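PDB 2EBF: dermonecrotic toxin from Pasteurella multocida, which acts as a potent mitogen that induces bone resorption and is associated with the severe progressive form of atrophic rhinitis in pigs. Local coordinates for residues A[342-347]-A[368-373]; A[261-266]-A[290-295]. One frame throughout, in Å; residues are numbered along the deposited sequence.

Contact 1: residues A[342-347]-A[368-373]; sequences DAIYGD and NTYRGV
Y345 and Y370 meet as a T-shaped pair, with the edge of the Y345 ring turned toward one face of Y370. The ring planes stand at 72° and the two ring centroids are 5.0 Å apart. Y345 OH lies over that face of Y370, offset toward the rim, 3.3 Å from Y370 CG. The Y345 edge follows it across, with Y345 CE2 3.8 Å from Y370 CZ. Y370 CE2 in turn lies at the edge of the Y345 ring, in its plane. I344 CG2 sits over the centre of one Y345 face, 3.5 Å above the plane. The same I344 methyl reaches Y370 CE1 at 4.1 Å and thus touches both rings. Y345 CG is anti to its carbonyl carbon (chi1 -46°), which turns the ring toward the 368-373 segment. Both hydroxyls are tied elsewhere. Y345 OH bonds to the backbone O of K525, and Y370 OH bonds to Y350 OH. P527 touches both tyrosine side chains. The contact joins helix 339-345 to the segment where helix 359-370 gives way to strand 372-376. R371, with positive phi, turns the chain into that strand, an inner strand of the six-stranded mixed sheet in the C2 region.

Contact 2: residues A[261-266]-A[290-295]; sequences LYIGHS and FTFFSM
The F292 ring reaches L261 and I263 because its CG is anti to the backbone N (chi1 171°), which sends the ring out from helix 288-300. I263 meets it with an extended outer arm: chi2 of 160° carries CD1 forward from the strand. L261 and I263 reach out from the strand and F292 from the helix, and the side chains meet head-on between them. L261 CD2 lies 4.0 Å from F292 CE1, and the same methyl is 4.1 Å from F292 CZ. I263 CD1 stands 4.2 Å from F292 CZ. Both methyls thus meet the ring at its far end, around CE1 and CZ. No hydrogen bond crosses between the segments, and all three residues are buried.

L261 and I263 are two apart on a strand, so their side chains share one side of the sheet. Y262 between them faces P196 instead. Strand 260-263 is the middle one of a three-stranded antiparallel sheet, between strands 205-207 and 254-257, and helix 288-300 packs against it in the C2 region. L242 of helix 234-248 touches both L261 and F292. M270 of helix 267-273 touches I263 and F293.

After the strand, S266 is the N-cap of helix 267-273, its OG bonded to E269 N. On helix 288-300, F290 O is gripped twice. S294 N bonds to it at 2.7 Å. S294 OG bonds to the same F290 O at 2.6 Å from the other face of the carbonyl plane, with a C=O...donor angle of 138°. S294 OG also lies over the centre of the F290 ring.

Both contacts belong to the C2 region of the toxin's C-terminal fragment. From the N terminus, contact 2 comes first. It closes a loop of 23 residues that includes helix 267-273, and ties a small antiparallel sheet to helix 288-300. The chain then runs through helices 305-309 and 312-333 before contact 1 opens on helix 339-345. Contact 1 closes a loop of 20 residues, mostly helix, just as the chain enters strand 372-376 of the larger mixed sheet. The two loops follow in series and neither nest nor cross. The centres of contact 1 and contact 2 are about 45 Å apart. The nearest atoms of contact 1 and contact 2 are about 27 Å apart.

Contact 1: residues A[342-347]-A[368-373]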
ATOM      1  N   ASP A 342      19.574  -8.476 -15.444  1.00 31.39           N
ATOM      2  CA  ASP A 342      21.013  -8.687 -15.290  1.00 32.19           C
ATOM      3  C   ASP A 342      21.627  -9.504 -16.438  1.00 32.82           C
ATOM      4  O   ASP A 342      22.800  -9.316 -16.771  1.00 32.57           O
ATOM      5  CB  ASP A 342      21.323  -9.354 -13.944  1.00 32.30           C
ATOM      6  CG  ASP A 342      21.366  -8.364 -12.781  1.00 34.14           C
ATOM      7  OD1 ASP A 342      21.596  -7.148 -13.003  1.00 34.20           O
ATOM      8  OD2 ASP A 342      21.179  -8.810 -11.626  1.00 33.64           O
ATOM      9  N   ALA A 343      20.839 -10.412 -17.023  1.00 32.71           N
ATOM     10  CA  ALA A 343      21.286 -11.205 -18.175  1.00 33.51           C
ATOM     11  C   ALA A 343      21.533 -10.377 -19.446  1.00 33.81           C
ATOM     12  O   ALA A 343      22.355 -10.757 -20.290  1.00 34.20           O
ATOM     13  CB  ALA A 343      20.297 -12.328 -18.463  1.00 33.25           C
ATOM     14  N   ILE A 344      20.826  -9.259 -19.592  1.00 33.92           N
ATOM     15  CA  ILE A 344      21.013  -8.390 -20.751  1.00 33.97           C
ATOM     16  C   ILE A 344      21.983  -7.254 -20.428  1.00 33.95           C
ATOM     17  O   ILE A 344      22.938  -7.015 -21.176  1.00 33.96           O
ATOM     18  CB  ILE A 344      19.669  -7.789 -21.281  1.00 34.24           C
ATOM     19  CG1 ILE A 344      18.573  -8.858 -21.418  1.00 35.33           C
ATOM     20  CG2 ILE A 344      19.882  -7.036 -22.597  1.00 34.26           C
ATOM     21  CD1 ILE A 344      18.889  -9.986 -22.388  1.00 37.82           C
ATOM     22  N   TYR A 345      21.745  -6.567 -19.310  1.00 33.21           N
ATOM     23  CA  TYR A 345      22.453  -5.322 -19.011  1.00 33.27           C
ATOM     24  C   TYR A 345      23.407  -5.391 -17.823  1.00 33.42           C
ATOM     25  O   TYR A 345      24.096  -4.410 -17.532  1.00 33.47           O
ATOM     26  CB  TYR A 345      21.441  -4.213 -18.745  1.00 32.38           C
ATOM     27  CG  TYR A 345      20.316  -4.144 -19.745  1.00 31.88           C
ATOM     28  CD1 TYR A 345      19.049  -4.628 -19.427  1.00 30.86           C
ATOM     29  CD2 TYR A 345      20.510  -3.585 -21.008  1.00 31.22           C
ATOM     30  CE1 TYR A 345      17.992  -4.558 -20.346  1.00 30.46           C
ATOM     31  CE2 TYR A 345      19.458  -3.514 -21.934  1.00 30.63           C
ATOM     32  CZ  TYR A 345      18.208  -3.999 -21.595  1.00 30.82           C
ATOM     33  OH  TYR A 345      17.169  -3.926 -22.503  1.00 31.68           O
ATOM     34  N   GLY A 346      23.437  -6.532 -17.133  1.00 34.00           N
ATOM     35  CA  GLY A 346      24.141  -6.639 -15.848  1.00 34.59           C
ATOM     36  C   GLY A 346      25.544  -7.210 -15.840  1.00 35.60           C
ATOM     37  O   GLY A 346      26.171  -7.292 -14.781  1.00 35.49           O
ATOM     38  N   ASP A 347      26.044  -7.615 -17.009  1.00 36.72           N
ATOM     39  CA  ASP A 347      27.428  -8.064 -17.140  1.00 37.48           C
ATOM     40  C   ASP A 347      28.355  -6.927 -16.751  1.00 37.23           C
ATOM     41  O   ASP A 347      28.042  -5.759 -17.000  1.00 36.79           O
ATOM     42  CB  ASP A 347      27.734  -8.488 -18.584  1.00 38.54           C
ATOM     43  CG  ASP A 347      29.124  -9.098 -18.732  1.00 40.45           C
ATOM     44  OD1 ASP A 347      29.296 -10.280 -18.353  1.00 44.12           O
ATOM     45  OD2 ASP A 347      30.042  -8.400 -19.217  1.00 42.28           O
ATOM     46  N   ASN A 368      14.879  -0.936 -31.732  1.00 30.84           N
ATOM     47  CA  ASN A 368      14.427  -2.164 -32.396  1.00 31.80           C
ATOM     48  C   ASN A 368      14.491  -3.436 -31.552  1.00 32.27           C
ATOM     49  O   ASN A 368      13.656  -4.328 -31.723  1.00 32.76           O
ATOM     50  CB  ASN A 368      15.161  -2.365 -33.726  1.00 32.11           C
ATOM     51  CG  ASN A 368      14.976  -1.194 -34.679  1.00 33.04           C
ATOM     52  OD1 ASN A 368      15.892  -0.835 -35.424  1.00 36.29           O
ATOM     53  ND2 ASN A 368      13.792  -0.600 -34.670  1.00 33.72           N
ATOM     54  N   THR A 369      15.461  -3.512 -30.645  1.00 32.29           N
ATOM     55  CA  THR A 369      15.617  -4.686 -29.773  1.00 32.76           C
ATOM     56  C   THR A 369      15.041  -4.451 -28.370  1.00 32.96           C
ATOM     57  O   THR A 369      14.177  -5.211 -27.914  1.00 33.27           O
ATOM     58  CB  THR A 369      17.101  -5.130 -29.687  1.00 32.75           C
ATOM     59  OG1 THR A 369      17.558  -5.514 -30.987  1.00 32.90           O
ATOM     60  CG2 THR A 369      17.277  -6.309 -28.744  1.00 33.71           C
ATOM     61  N   TYR A 370      15.514  -3.409 -27.686  1.00 32.53           N
ATOM     62  CA  TYR A 370      15.072  -3.150 -26.313  1.00 32.57           C
ATOM     63  C   TYR A 370      13.684  -2.522 -26.253  1.00 32.92           C
ATOM     64  O   TYR A 370      12.995  -2.630 -25.233  1.00 33.46           O
ATOM     65  CB  TYR A 370      16.063  -2.264 -25.569  1.00 32.44           C
ATOM     66  CG  TYR A 370      17.506  -2.711 -25.605  1.00 32.36           C
ATOM     67  CD1 TYR A 370      17.849  -4.065 -25.680  1.00 32.76           C
ATOM     68  CD2 TYR A 370      18.535  -1.774 -25.533  1.00 30.94           C
ATOM     69  CE1 TYR A 370      19.188  -4.471 -25.702  1.00 32.89           C
ATOM     70  CE2 TYR A 370      19.875  -2.168 -25.551  1.00 32.39           C
ATOM     71  CZ  TYR A 370      20.190  -3.517 -25.635  1.00 33.02           C
ATOM     72  OH  TYR A 370      21.510  -3.903 -25.651  1.00 34.94           O
ATOM     73  N   ARG A 371      13.296  -1.855 -27.341  1.00 32.53           N
ATOM     74  CA  ARG A 371      12.005  -1.155 -27.456  1.00 32.92           C
ATOM     75  C   ARG A 371      11.932   0.084 -26.556  1.00 31.84           C
ATOM     76  O   ARG A 371      10.883   0.706 -26.433  1.00 31.93           O
ATOM     77  CB  ARG A 371      10.826  -2.095 -27.166  1.00 33.60           C
ATOM     78  CG  ARG A 371      10.906  -3.459 -27.869  1.00 37.20           C
ATOM     79  CD  ARG A 371      10.303  -3.395 -29.251  1.00 41.19           C
ATOM     80  NE  ARG A 371       8.956  -2.842 -29.175  1.00 44.51           N
ATOM     81  CZ  ARG A 371       8.117  -2.741 -30.196  1.00 45.94           C
ATOM     82  NH1 ARG A 371       8.467  -3.172 -31.404  1.00 46.71           N
ATOM     83  NH2 ARG A 371       6.918  -2.210 -30.001  1.00 46.57           N
ATOM     84  N   GLY A 372      13.051   0.437 -25.930  1.00 30.86           N
ATOM     85  CA  GLY A 372      13.098   1.627 -25.101  1.00 29.30           C
ATOM     86  C   GLY A 372      14.458   1.877 -24.495  1.00 28.70           C
ATOM     87  O   GLY A 372      15.317   0.990 -24.469  1.00 27.96           O
ATOM     88  N   VAL A 373      14.644   3.102 -24.015  1.00 27.62           N
ATOM     89  CA  VAL A 373      15.851   3.479 -23.297  1.00 27.32           C
ATOM     90  C   VAL A 373      15.516   4.640 -22.371  1.00 26.91           C
ATOM     91  O   VAL A 373      14.621   5.429 -22.657  1.00 26.70           O
ATOM     92  CB  VAL A 373      17.035   3.829 -24.261  1.00 27.39           C
ATOM     93  CG1 VAL A 373      16.713   5.026 -25.137  1.00 27.31           C
ATOM     94  CG2 VAL A 373      18.338   4.056 -23.482  1.00 25.96           C
TER

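Contact 2: residues A[261-266]-A[290-295]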
ATOM      1  N   LEU A 261      -9.907  32.065   3.544  1.00 39.29           N
ATOM      2  CA  LEU A 261      -9.303  31.748   2.249  1.00 38.35           C
ATOM      3  C   LEU A 261      -9.357  30.247   1.978  1.00 38.32           C
ATOM      4  O   LEU A 261      -8.928  29.439   2.803  1.00 37.67           O
ATOM      5  CB  LEU A 261      -7.856  32.241   2.204  1.00 38.44           C
ATOM      6  CG  LEU A 261      -6.905  31.795   1.091  1.00 37.70           C
ATOM      7  CD1 LEU A 261      -7.247  32.450  -0.234  1.00 37.67           C
ATOM      8  CD2 LEU A 261      -5.473  32.104   1.487  1.00 37.78           C
ATOM      9  N   TYR A 262      -9.888  29.897   0.810  1.00 37.89           N
ATOM     10  CA  TYR A 262     -10.069  28.511   0.396  1.00 37.65           C
ATOM     11  C   TYR A 262      -9.186  28.231  -0.808  1.00 37.77           C
ATOM     12  O   TYR A 262      -9.204  28.985  -1.787  1.00 37.47           O
ATOM     13  CB  TYR A 262     -11.535  28.258   0.044  1.00 37.64           C
ATOM     14  CG  TYR A 262     -12.481  28.526   1.193  1.00 37.80           C
ATOM     15  CD1 TYR A 262     -12.935  29.819   1.472  1.00 38.40           C
ATOM     16  CD2 TYR A 262     -12.917  27.490   2.008  1.00 37.29           C
ATOM     17  CE1 TYR A 262     -13.797  30.064   2.537  1.00 37.66           C
ATOM     18  CE2 TYR A 262     -13.775  27.722   3.075  1.00 37.70           C
ATOM     19  CZ  TYR A 262     -14.214  29.009   3.333  1.00 37.99           C
ATOM     20  OH  TYR A 262     -15.066  29.224   4.392  1.00 37.45           O
ATOM     21  N   ILE A 263      -8.412  27.149  -0.725  1.00 37.47           N
ATOM     22  CA  ILE A 263      -7.415  26.827  -1.739  1.00 37.40           C
ATOM     23  C   ILE A 263      -7.696  25.463  -2.377  1.00 37.59           C
ATOM     24  O   ILE A 263      -7.961  24.472  -1.674  1.00 37.20           O
ATOM     25  CB  ILE A 263      -5.981  26.886  -1.143  1.00 37.26           C
ATOM     26  CG1 ILE A 263      -5.653  28.317  -0.691  1.00 37.01           C
ATOM     27  CG2 ILE A 263      -4.945  26.381  -2.145  1.00 37.71           C
ATOM     28  CD1 ILE A 263      -4.516  28.421   0.314  1.00 35.72           C
ATOM     29  N   GLY A 264      -7.633  25.425  -3.708  1.00 37.40           N
ATOM     30  CA  GLY A 264      -7.868  24.202  -4.475  1.00 37.27           C
ATOM     31  C   GLY A 264      -6.641  23.633  -5.174  1.00 37.08           C
ATOM     32  O   GLY A 264      -6.704  22.536  -5.728  1.00 37.38           O
ATOM     33  N   HIS A 265      -5.532  24.371  -5.161  1.00 36.69           N
ATOM     34  CA  HIS A 265      -4.272  23.881  -5.723  1.00 36.27           C
ATOM     35  C   HIS A 265      -3.497  23.170  -4.639  1.00 35.87           C
ATOM     36  O   HIS A 265      -3.363  23.682  -3.533  1.00 35.97           O
ATOM     37  CB  HIS A 265      -3.404  25.019  -6.255  1.00 36.42           C
ATOM     38  CG  HIS A 265      -4.102  25.922  -7.219  1.00 36.99           C
ATOM     39  ND1 HIS A 265      -3.998  25.769  -8.584  1.00 38.29           N
ATOM     40  CD2 HIS A 265      -4.902  26.995  -7.018  1.00 37.92           C
ATOM     41  CE1 HIS A 265      -4.709  26.708  -9.185  1.00 39.43           C
ATOM     42  NE2 HIS A 265      -5.266  27.464  -8.256  1.00 38.88           N
ATOM     43  N   SER A 266      -2.961  21.999  -4.961  1.00 35.34           N
ATOM     44  CA  SER A 266      -2.210  21.237  -3.978  1.00 34.70           C
ATOM     45  C   SER A 266      -0.876  21.912  -3.677  1.00 34.76           C
ATOM     46  O   SER A 266      -0.317  22.626  -4.519  1.00 34.76           O
ATOM     47  CB  SER A 266      -2.000  19.801  -4.463  1.00 34.88           C
ATOM     48  OG  SER A 266      -1.098  19.758  -5.555  1.00 33.37           O
ATOM     49  N   PHE A 290       3.931  34.170  -6.416  1.00 42.25           N
ATOM     50  CA  PHE A 290       5.078  33.925  -5.549  1.00 42.33           C
ATOM     51  C   PHE A 290       4.909  34.627  -4.200  1.00 42.14           C
ATOM     52  O   PHE A 290       5.191  34.042  -3.152  1.00 42.05           O
ATOM     53  CB  PHE A 290       6.385  34.327  -6.249  1.00 42.46           C
ATOM     54  CG  PHE A 290       7.626  34.072  -5.435  1.00 43.13           C
ATOM     55  CD1 PHE A 290       8.366  35.137  -4.923  1.00 44.64           C
ATOM     56  CD2 PHE A 290       8.059  32.777  -5.179  1.00 44.25           C
ATOM     57  CE1 PHE A 290       9.518  34.909  -4.162  1.00 45.00           C
ATOM     58  CE2 PHE A 290       9.207  32.538  -4.419  1.00 44.70           C
ATOM     59  CZ  PHE A 290       9.939  33.606  -3.911  1.00 44.04           C
ATOM     60  N   THR A 291       4.433  35.871  -4.240  1.00 41.83           N
ATOM     61  CA  THR A 291       4.116  36.630  -3.031  1.00 41.57           C
ATOM     62  C   THR A 291       3.066  35.887  -2.207  1.00 41.37           C
ATOM     63  O   THR A 291       3.244  35.680  -1.003  1.00 41.46           O
ATOM     64  CB  THR A 291       3.619  38.056  -3.376  1.00 41.55           C
ATOM     65  OG1 THR A 291       4.586  38.715  -4.208  1.00 40.95           O
ATOM     66  CG2 THR A 291       3.390  38.885  -2.106  1.00 41.79           C
ATOM     67  N   PHE A 292       1.986  35.482  -2.875  1.00 41.13           N
ATOM     68  CA  PHE A 292       0.899  34.724  -2.260  1.00 41.13           C
ATOM     69  C   PHE A 292       1.398  33.447  -1.577  1.00 40.84           C
ATOM     70  O   PHE A 292       1.049  33.173  -0.427  1.00 40.94           O
ATOM     71  CB  PHE A 292      -0.166  34.402  -3.315  1.00 41.23           C
ATOM     72  CG  PHE A 292      -1.231  33.452  -2.841  1.00 41.97           C
ATOM     73  CD1 PHE A 292      -2.355  33.926  -2.166  1.00 42.34           C
ATOM     74  CD2 PHE A 292      -1.113  32.079  -3.075  1.00 42.14           C
ATOM     75  CE1 PHE A 292      -3.347  33.049  -1.723  1.00 42.73           C
ATOM     76  CE2 PHE A 292      -2.099  31.192  -2.641  1.00 42.07           C
ATOM     77  CZ  PHE A 292      -3.219  31.677  -1.963  1.00 42.61           C
ATOM     78  N   PHE A 293       2.227  32.686  -2.287  1.00 40.70           N
ATOM     79  CA  PHE A 293       2.743  31.412  -1.791  1.00 40.27           C
ATOM     80  C   PHE A 293       3.801  31.619  -0.710  1.00 40.45           C
ATOM     81  O   PHE A 293       3.859  30.860   0.260  1.00 40.12           O
ATOM     82  CB  PHE A 293       3.301  30.580  -2.960  1.00 40.16           C
ATOM     83  CG  PHE A 293       3.630  29.148  -2.602  1.00 39.59           C
ATOM     84  CD1 PHE A 293       4.918  28.653  -2.788  1.00 39.10           C
ATOM     85  CD2 PHE A 293       2.652  28.294  -2.089  1.00 39.07           C
ATOM     86  CE1 PHE A 293       5.231  27.330  -2.471  1.00 39.25           C
ATOM     87  CE2 PHE A 293       2.960  26.962  -1.762  1.00 38.34           C
ATOM     88  CZ  PHE A 293       4.249  26.486  -1.952  1.00 38.38           C
ATOM     89  N   SER A 294       4.622  32.656  -0.876  1.00 40.51           N
ATOM     90  CA  SER A 294       5.660  33.001   0.103  1.00 40.88           C
ATOM     91  C   SER A 294       5.093  33.301   1.491  1.00 41.13           C
ATOM     92  O   SER A 294       5.687  32.920   2.503  1.00 41.08           O
ATOM     93  CB  SER A 294       6.484  34.199  -0.382  1.00 40.83           C
ATOM     94  OG  SER A 294       7.243  33.848  -1.522  1.00 40.99           O
ATOM     95  N   MET A 295       3.953  33.987   1.537  1.00 41.53           N
ATOM     96  CA  MET A 295       3.333  34.293   2.823  1.00 42.28           C
ATOM     97  C   MET A 295       2.514  33.146   3.388  1.00 41.45           C
ATOM     98  O   MET A 295       2.396  33.032   4.604  1.00 41.84           O
ATOM     99  CB  MET A 295       2.544  35.608   2.818  1.00 42.39           C
ATOM    100  CG  MET A 295       1.437  35.767   1.802  1.00 42.99           C
ATOM    101  SD  MET A 295       1.048  37.534   1.758  1.00 44.82           S
ATOM    102  CE  MET A 295      -0.161  37.615   0.448  1.00 43.17           C
TER